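Fatty acid amide hydrolase (Candida albicans, PDB 6KVR) probably hydrolyses monocarboxylic acid amides to the free carboxylate and ammonium, as a member of the amidase signature family. Local coordinates at residues K275-K280 with K311-E316; E159-K164 with G184-I189. All blocks are in the same frame, centred on the assembly; numbering follows the deposited sequence.

In the fold
From the N terminus the chain runs out of strand 155-158 into the loop 159-164, travels some twenty residues without helix or strand, and returns at the start of helix 185-192: contact 2 closes that loop. Contact 1 closes a later one, in which the loop after strand 268-271 meets helix 303-317 once strand 295-300 has been passed. The two loops follow one another in series, neither nested nor crossed, and their centres lie about 13 Å apart. Helix 185-192 joins them. Thr186 OG1 sits 2.6 Å from Tyr313 OH and 2.7 Å from Ser278 O, both probable hydrogen bonds, so one threonine hydroxyl touches both segments of contact 1.

Contact 1 of 2, residues K275-K280 with K311-E316; sequences KRISVK and KAYINE
This is a buried loop-to-helix contact in which Tyr313 and Ile314, on helix 303-317, reach the loop that follows strand 268-271. The tyrosine does most of the work. With CG anti to the backbone N (chi1 -176°), its ring extends from the helix to the loop backbone, where OH accepts a hydrogen bond from Ser278 N at 3.0 Å, with an N-H...O angle of 148°; Thr186 is the second partner of this hydroxyl.

Ile277 lies across one face of the ring. Its CG1 stands 4.3 Å from the centroid of the Tyr313 ring, 24° off the normal, a CH-pi contact displaced toward the rim, while its CG2 comes within 3.9 Å of Tyr313 CZ. One helix position on, Ile314 meets the loop through CG1, 4.2 Å from Arg276 O, and through CD1, 4.1 Å from Arg276 NE and 4.3 Å from Ile277 CD1. The arginine chain bends at chi3, and its guanidinium forms salt bridges with Asp552 and Glu553, so the apolar tip packs beside a charge that is already paired.

Ser278 OG faces another way and bonds Asp323. It also accepts from Lys280 N at 3.0 Å, and this bond from the backbone N two residues on makes an ST turn, in a loop between two strands of the mixed sheet of this amidase-family enzyme.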
ATOM      1  N   LYS A 275       2.450  -6.631  -0.257  1.00 21.88           N
ATOM      2  CA  LYS A 275       2.566  -6.074  -1.601  1.00 25.66           C
ATOM      3  C   LYS A 275       3.911  -6.350  -2.259  1.00 24.73           C
ATOM      4  O   LYS A 275       4.268  -5.686  -3.219  1.00 27.09           O
ATOM      5  CB  LYS A 275       2.256  -4.574  -1.614  1.00 30.70           C
ATOM      6  CG  LYS A 275       0.897  -4.247  -0.973  1.00 28.92           C
ATOM      7  CD  LYS A 275       0.983  -3.026  -0.061  1.00 44.28           C
ATOM      8  CE  LYS A 275       0.430  -1.746  -0.739  1.00 49.19           C
ATOM      9  NZ  LYS A 275       0.904  -0.443  -0.132  1.00 45.93           N
ATOM     10  N   ARG A 276       4.661  -7.341  -1.792  1.00 22.39           N
ATOM     11  CA  ARG A 276       5.822  -7.804  -2.531  1.00 21.88           C
ATOM     12  C   ARG A 276       5.506  -9.051  -3.354  1.00 27.87           C
ATOM     13  O   ARG A 276       5.891  -9.138  -4.524  1.00 26.07           O
ATOM     14  CB  ARG A 276       6.982  -8.079  -1.561  1.00 23.42           C
ATOM     15  CG  ARG A 276       7.374  -6.889  -0.702  1.00 23.99           C
ATOM     16  CD  ARG A 276       8.770  -7.042  -0.080  1.00 29.74           C
ATOM     17  NE  ARG A 276       9.849  -6.727  -1.012  1.00 27.70           N
ATOM     18  CZ  ARG A 276      11.118  -6.528  -0.667  1.00 29.40           C
ATOM     19  NH1 ARG A 276      11.501  -6.541   0.599  1.00 22.26           N
ATOM     20  NH2 ARG A 276      12.028  -6.325  -1.622  1.00 27.59           N
ATOM     21  N   ILE A 277       4.774  -9.998  -2.770  1.00 20.83           N
ATOM     22  CA  ILE A 277       4.359 -11.228  -3.429  1.00 27.63           C
ATOM     23  C   ILE A 277       2.867 -11.102  -3.731  1.00 25.89           C
ATOM     24  O   ILE A 277       2.095 -10.661  -2.873  1.00 26.10           O
ATOM     25  CB  ILE A 277       4.679 -12.457  -2.544  1.00 26.21           C
ATOM     26  CG1 ILE A 277       6.185 -12.752  -2.579  1.00 32.14           C
ATOM     27  CG2 ILE A 277       4.001 -13.693  -3.043  1.00 21.22           C
ATOM     28  CD1 ILE A 277       7.020 -11.829  -1.779  1.00 32.10           C
ATOM     29  N   SER A 278       2.464 -11.458  -4.950  1.00 22.04           N
ATOM     30  CA  SER A 278       1.058 -11.328  -5.334  1.00 25.08           C
ATOM     31  C   SER A 278       0.149 -12.348  -4.643  1.00 28.57           C
ATOM     32  O   SER A 278       0.490 -13.531  -4.511  1.00 23.48           O
ATOM     33  CB  SER A 278       0.905 -11.485  -6.843  1.00 25.41           C
ATOM     34  OG  SER A 278      -0.460 -11.346  -7.207  1.00 26.70           O
ATOM     35  N   VAL A 279      -1.034 -11.884  -4.220  1.00 26.26           N
ATOM     36  CA  VAL A 279      -2.119 -12.766  -3.793  1.00 25.96           C
ATOM     37  C   VAL A 279      -3.248 -12.801  -4.813  1.00 30.65           C
ATOM     38  O   VAL A 279      -4.293 -13.395  -4.547  1.00 29.98           O
ATOM     39  CB  VAL A 279      -2.668 -12.392  -2.402  1.00 25.39           C
ATOM     40  CG1 VAL A 279      -1.579 -12.508  -1.336  1.00 24.48           C
ATOM     41  CG2 VAL A 279      -3.260 -10.990  -2.413  1.00 23.95           C
ATOM     42  N   LYS A 280      -3.060 -12.191  -5.980  1.00 26.36           N
ATOM     43  CA  LYS A 280      -4.106 -12.166  -6.997  1.00 28.95           C
ATOM     44  C   LYS A 280      -4.390 -13.564  -7.558  1.00 27.37           C
ATOM     45  O   LYS A 280      -3.472 -14.296  -7.934  1.00 26.69           O
ATOM     46  CB  LYS A 280      -3.705 -11.207  -8.125  1.00 26.08           C
ATOM     47  CG  LYS A 280      -4.712 -11.136  -9.252  1.00 37.86           C
ATOM     48  CD  LYS A 280      -4.256 -10.204 -10.370  1.00 44.52           C
ATOM     49  CE  LYS A 280      -5.161 -10.331 -11.595  1.00 46.12           C
ATOM     50  NZ  LYS A 280      -4.732  -9.318 -12.595  1.00 50.24           N
ATOM     51  N   LYS A 311      14.049 -14.002  -3.978  1.00 32.36           N
ATOM     52  CA  LYS A 311      14.907 -13.370  -4.977  1.00 28.49           C
ATOM     53  C   LYS A 311      14.446 -13.705  -6.386  1.00 28.30           C
ATOM     54  O   LYS A 311      14.334 -12.814  -7.236  1.00 28.53           O
ATOM     55  CB  LYS A 311      16.365 -13.796  -4.786  1.00 32.81           C
ATOM     56  CG  LYS A 311      17.350 -13.130  -5.762  1.00 32.66           C
ATOM     57  CD  LYS A 311      18.753 -13.668  -5.522  1.00 45.93           C
ATOM     58  CE  LYS A 311      18.876 -15.103  -6.024  1.00 52.42           C
ATOM     59  NZ  LYS A 311      19.572 -16.016  -5.046  1.00 59.38           N
ATOM     60  N   ALA A 312      14.165 -14.987  -6.651  1.00 27.66           N
ATOM     61  CA  ALA A 312      13.721 -15.385  -7.985  1.00 26.57           C
ATOM     62  C   ALA A 312      12.348 -14.798  -8.308  1.00 30.20           C
ATOM     63  O   ALA A 312      12.135 -14.244  -9.397  1.00 25.16           O
ATOM     64  CB  ALA A 312      13.695 -16.910  -8.099  1.00 27.72           C
ATOM     65  N   TYR A 313      11.400 -14.923  -7.372  1.00 26.95           N
ATOM     66  CA  TYR A 313      10.039 -14.455  -7.606  1.00 23.86           C
ATOM     67  C   TYR A 313      10.032 -12.982  -7.990  1.00 24.96           C
ATOM     68  O   TYR A 313       9.446 -12.601  -9.003  1.00 23.91           O
ATOM     69  CB  TYR A 313       9.179 -14.687  -6.358  1.00 22.13           C
ATOM     70  CG  TYR A 313       7.703 -14.326  -6.511  1.00 27.09           C
ATOM     71  CD1 TYR A 313       7.266 -13.001  -6.411  1.00 24.56           C
ATOM     72  CD2 TYR A 313       6.748 -15.312  -6.752  1.00 25.14           C
ATOM     73  CE1 TYR A 313       5.931 -12.676  -6.538  1.00 22.85           C
ATOM     74  CE2 TYR A 313       5.416 -14.995  -6.889  1.00 25.59           C
ATOM     75  CZ  TYR A 313       5.010 -13.672  -6.780  1.00 25.50           C
ATOM     76  OH  TYR A 313       3.674 -13.358  -6.907  1.00 25.95           O
ATOM     77  N   ILE A 314      10.699 -12.145  -7.196  1.00 23.77           N
ATOM     78  CA  ILE A 314      10.609 -10.704  -7.378  1.00 25.03           C
ATOM     79  C   ILE A 314      11.481 -10.241  -8.542  1.00 30.94           C
ATOM     80  O   ILE A 314      10.996  -9.580  -9.468  1.00 31.20           O
ATOM     81  CB  ILE A 314      10.984  -9.992  -6.067  1.00 26.69           C
ATOM     82  CG1 ILE A 314       9.905 -10.224  -5.006  1.00 24.49           C
ATOM     83  CG2 ILE A 314      11.273  -8.498  -6.315  1.00 21.98           C
ATOM     84  CD1 ILE A 314      10.365  -9.924  -3.586  1.00 26.87           C
ATOM     85  N   ASN A 315      12.776 -10.581  -8.519  1.00 26.78           N
ATOM     86  CA  ASN A 315      13.704 -10.001  -9.486  1.00 29.76           C
ATOM     87  C   ASN A 315      13.554 -10.623 -10.871  1.00 28.86           C
ATOM     88  O   ASN A 315      13.800  -9.948 -11.873  1.00 36.29           O
ATOM     89  CB  ASN A 315      15.149 -10.125  -8.980  1.00 27.14           C
ATOM     90  CG  ASN A 315      15.444  -9.186  -7.820  1.00 30.15           C
ATOM     91  OD1 ASN A 315      14.660  -8.274  -7.518  1.00 31.96           O
ATOM     92  ND2 ASN A 315      16.585  -9.394  -7.165  1.00 29.47           N
ATOM     93  N   GLU A 316      13.118 -11.873 -10.956  1.00 28.90           N
ATOM     94  CA  GLU A 316      12.899 -12.527 -12.240  1.00 31.18           C
ATOM     95  C   GLU A 316      11.432 -12.708 -12.609  1.00 35.15           C
ATOM     96  O   GLU A 316      11.096 -12.662 -13.794  1.00 35.00           O
ATOM     97  CB  GLU A 316      13.578 -13.899 -12.251  1.00 33.62           C
ATOM     98  CG  GLU A 316      15.056 -13.826 -11.915  1.00 41.79           C
ATOM     99  CD  GLU A 316      15.903 -14.723 -12.802  1.00 56.03           C
ATOM    100  OE1 GLU A 316      15.730 -14.661 -14.047  1.00 63.44           O
ATOM    101  OE2 GLU A 316      16.735 -15.485 -12.257  1.00 59.86           O
TER

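Contact 2 of 2, residues E159-K164 with G184-I189; sequences EQMNYK and GVTTSI
Asn162 and Gly184 meet where a loop leaving strand 155-158 passes the N-terminus of helix 185-192, with Gly184 in the N-cap position. One backbone bond joins them: Gly184 N donates to Asn162 O at 3.0 Å, nearly straight (164°). Asn162 also touches the glycine through its side chain, CB lying 3.4 Å from Gly184 N, and the residue packs further on Thr168 and Pro180.

One turn into the helix, Thr187 points its CB toward the loop and divides its two branches between different neighbours. OG1 lies beside the backbone N (chi1 -66°) and CG2 anti to it, which sets the hydroxyl toward a water and the methyl toward Tyr163. The methyl comes to 4.5 Å from Tyr163 CD2, approaching that ring obliquely; the ring itself meets His183 and Phe125 edge-to-face. The hydroxyl sits 4.1 Å from Asn162 O, and the water closes the gap between them.

Met161, present as selenomethionine, fills the side nearer strand 248-253, where both it and Thr186 pack on Val250. Its chain is extended and then turns at its end, placing SE 4.3 Å from Thr187 OG1, with the CG2 methyl of Thr186 slightly farther off. The side chain of Met161 also comes within about 4 Å of that of Lys158, a predicted charge-relay residue, so this packing borders the probable active site of the amidase fold. The bridging water lies 3.0 Å from Asn162 O, to which it probably donates, and 2.7 Å from Thr187 OG1.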
ATOM      1  N   GLU A 159      -4.124 -24.987  -1.625  1.00 23.33           N
ATOM      2  CA  GLU A 159      -5.227 -25.252  -2.551  1.00 26.94           C
ATOM      3  C   GLU A 159      -5.934 -23.972  -3.008  1.00 25.53           C
ATOM      4  O   GLU A 159      -6.322 -23.859  -4.176  1.00 24.41           O
ATOM      5  CB  GLU A 159      -6.242 -26.211  -1.912  1.00 24.86           C
ATOM      6  CG  GLU A 159      -7.320 -26.742  -2.885  1.00 27.51           C
ATOM      7  CD  GLU A 159      -8.485 -25.752  -3.142  1.00 30.78           C
ATOM      8  OE1 GLU A 159      -8.625 -24.751  -2.392  1.00 30.52           O
ATOM      9  OE2 GLU A 159      -9.254 -25.970  -4.110  1.00 29.05           O
ATOM     10  N   GLN A 160      -6.146 -23.013  -2.103  1.00 25.28           N
ATOM     11  CA  GLN A 160      -6.990 -21.862  -2.432  1.00 27.87           C
ATOM     12  C   GLN A 160      -6.461 -21.026  -3.603  1.00 26.24           C
ATOM     13  O   GLN A 160      -7.216 -20.215  -4.151  1.00 25.41           O
ATOM     14  CB  GLN A 160      -7.182 -20.981  -1.185  1.00 27.93           C
ATOM     15  CG  GLN A 160      -5.887 -20.358  -0.644  1.00 28.59           C
ATOM     16  CD  GLN A 160      -5.739 -18.921  -1.065  1.00 36.12           C
ATOM     17  OE1 GLN A 160      -6.738 -18.235  -1.331  1.00 35.79           O
ATOM     18  NE2 GLN A 160      -4.498 -18.435  -1.108  1.00 39.47           N
HETATM   19  N   MSE A 161      -5.211 -21.206  -4.012  1.00 22.19           N
HETATM   20  CA  MSE A 161      -4.698 -20.471  -5.169  1.00 26.54           C
HETATM   21  C   MSE A 161      -5.209 -21.066  -6.470  1.00 25.53           C
HETATM   22  O   MSE A 161      -5.160 -22.283  -6.657  1.00 23.94           O
HETATM   23  CB  MSE A 161      -3.166 -20.460  -5.183  1.00 24.61           C
HETATM   24  CG  MSE A 161      -2.545 -19.776  -3.992  1.00 30.90           C
HETATM   25 SE   MSE A 161      -0.576 -19.822  -4.031  1.00 63.83          SE
HETATM   26  CE  MSE A 161      -0.386 -21.701  -3.648  1.00 28.79           C
ATOM     27  N   ASN A 162      -5.682 -20.204  -7.367  1.00 24.67           N
ATOM     28  CA  ASN A 162      -6.133 -20.646  -8.685  1.00 27.46           C
ATOM     29  C   ASN A 162      -5.096 -21.555  -9.325  1.00 24.24           C
ATOM     30  O   ASN A 162      -3.925 -21.185  -9.458  1.00 25.00           O
ATOM     31  CB  ASN A 162      -6.378 -19.448  -9.620  1.00 23.77           C
ATOM     32  CG  ASN A 162      -7.710 -18.771  -9.381  1.00 27.68           C
ATOM     33  OD1 ASN A 162      -8.540 -19.268  -8.621  1.00 25.24           O
ATOM     34  ND2 ASN A 162      -7.928 -17.634 -10.046  1.00 27.44           N
ATOM     35  N   TYR A 163      -5.532 -22.736  -9.729  1.00 22.57           N
ATOM     36  CA  TYR A 163      -4.735 -23.624 -10.558  1.00 23.92           C
ATOM     37  C   TYR A 163      -5.518 -23.859 -11.840  1.00 25.81           C
ATOM     38  O   TYR A 163      -6.693 -24.248 -11.788  1.00 24.61           O
ATOM     39  CB  TYR A 163      -4.438 -24.960  -9.852  1.00 24.36           C
ATOM     40  CG  TYR A 163      -3.308 -25.745 -10.496  1.00 26.57           C
ATOM     41  CD1 TYR A 163      -3.516 -26.457 -11.666  1.00 24.00           C
ATOM     42  CD2 TYR A 163      -2.030 -25.761  -9.932  1.00 25.71           C
ATOM     43  CE1 TYR A 163      -2.494 -27.175 -12.253  1.00 29.70           C
ATOM     44  CE2 TYR A 163      -0.993 -26.470 -10.518  1.00 26.79           C
ATOM     45  CZ  TYR A 163      -1.239 -27.181 -11.677  1.00 30.53           C
ATOM     46  OH  TYR A 163      -0.228 -27.885 -12.281  1.00 30.05           O
ATOM     47  N   LYS A 164      -4.861 -23.639 -12.979  1.00 27.04           N
ATOM     48  CA  LYS A 164      -5.531 -23.697 -14.272  1.00 26.90           C
ATOM     49  C   LYS A 164      -6.220 -25.039 -14.482  1.00 31.38           C
ATOM     50  O   LYS A 164      -5.608 -26.100 -14.337  1.00 32.18           O
ATOM     51  CB  LYS A 164      -4.520 -23.442 -15.384  1.00 32.70           C
ATOM     52  CG  LYS A 164      -4.929 -23.978 -16.729  1.00 33.15           C
ATOM     53  CD  LYS A 164      -3.936 -23.561 -17.797  1.00 41.54           C
ATOM     54  CE  LYS A 164      -4.392 -24.054 -19.168  1.00 48.11           C
ATOM     55  NZ  LYS A 164      -3.802 -23.257 -20.280  1.00 54.88           N
ATOM     56  N   GLY A 184      -3.294 -18.545 -10.826  1.00 24.91           N
ATOM     57  CA  GLY A 184      -3.150 -17.248 -10.210  1.00 23.92           C
ATOM     58  C   GLY A 184      -1.778 -16.684 -10.500  1.00 26.02           C
ATOM     59  O   GLY A 184      -0.910 -17.356 -11.066  1.00 26.51           O
ATOM     60  N   VAL A 185      -1.562 -15.427 -10.093  1.00 21.78           N
ATOM     61  CA  VAL A 185      -0.323 -14.747 -10.471  1.00 26.41           C
ATOM     62  C   VAL A 185       0.889 -15.487  -9.912  1.00 26.91           C
ATOM     63  O   VAL A 185       1.868 -15.734 -10.624  1.00 26.13           O
ATOM     64  CB  VAL A 185      -0.338 -13.277 -10.021  1.00 24.93           C
ATOM     65  CG1 VAL A 185       1.001 -12.649 -10.296  1.00 20.22           C
ATOM     66  CG2 VAL A 185      -1.434 -12.503 -10.761  1.00 29.08           C
ATOM     67  N   THR A 186       0.846 -15.852  -8.633  1.00 25.66           N
ATOM     68  CA  THR A 186       2.030 -16.442  -8.024  1.00 25.07           C
ATOM     69  C   THR A 186       2.348 -17.805  -8.644  1.00 26.55           C
ATOM     70  O   THR A 186       3.509 -18.103  -8.948  1.00 27.97           O
ATOM     71  CB  THR A 186       1.842 -16.528  -6.506  1.00 24.33           C
ATOM     72  OG1 THR A 186       2.097 -15.241  -5.945  1.00 31.93           O
ATOM     73  CG2 THR A 186       2.823 -17.543  -5.874  1.00 23.44           C
ATOM     74  N   THR A 187       1.332 -18.631  -8.881  1.00 24.11           N
ATOM     75  CA  THR A 187       1.600 -19.936  -9.469  1.00 28.17           C
ATOM     76  C   THR A 187       2.152 -19.811 -10.887  1.00 27.03           C
ATOM     77  O   THR A 187       3.070 -20.552 -11.267  1.00 26.99           O
ATOM     78  CB  THR A 187       0.334 -20.792  -9.446  1.00 25.85           C
ATOM     79  OG1 THR A 187      -0.012 -21.073  -8.089  1.00 27.66           O
ATOM     80  CG2 THR A 187       0.555 -22.098 -10.186  1.00 25.80           C
ATOM     81  N   SER A 188       1.621 -18.891 -11.695  1.00 25.85           N
ATOM     82  CA  SER A 188       2.143 -18.830 -13.054  1.00 26.17           C
ATOM     83  C   SER A 188       3.529 -18.220 -13.086  1.00 25.78           C
ATOM     84  O   SER A 188       4.310 -18.542 -13.980  1.00 32.27           O
ATOM     85  CB  SER A 188       1.187 -18.091 -13.999  1.00 27.63           C
ATOM     86  OG  SER A 188       1.125 -16.728 -13.734  1.00 34.58           O
ATOM     87  N   ILE A 189       3.890 -17.408 -12.100  1.00 25.50           N
ATOM     88  CA  ILE A 189       5.284 -16.993 -12.023  1.00 29.54           C
ATOM     89  C   ILE A 189       6.178 -18.183 -11.681  1.00 30.54           C
ATOM     90  O   ILE A 189       7.269 -18.332 -12.244  1.00 30.81           O
ATOM     91  CB  ILE A 189       5.446 -15.847 -11.014  1.00 29.64           C
ATOM     92  CG1 ILE A 189       4.914 -14.537 -11.603  1.00 26.72           C
ATOM     93  CG2 ILE A 189       6.926 -15.701 -10.579  1.00 28.85           C
ATOM     94  CD1 ILE A 189       4.904 -13.412 -10.593  1.00 23.25           C
TER
HETATM   95  O   HOH W   1      -2.075 -22.845  -7.823  1.00 23.43           O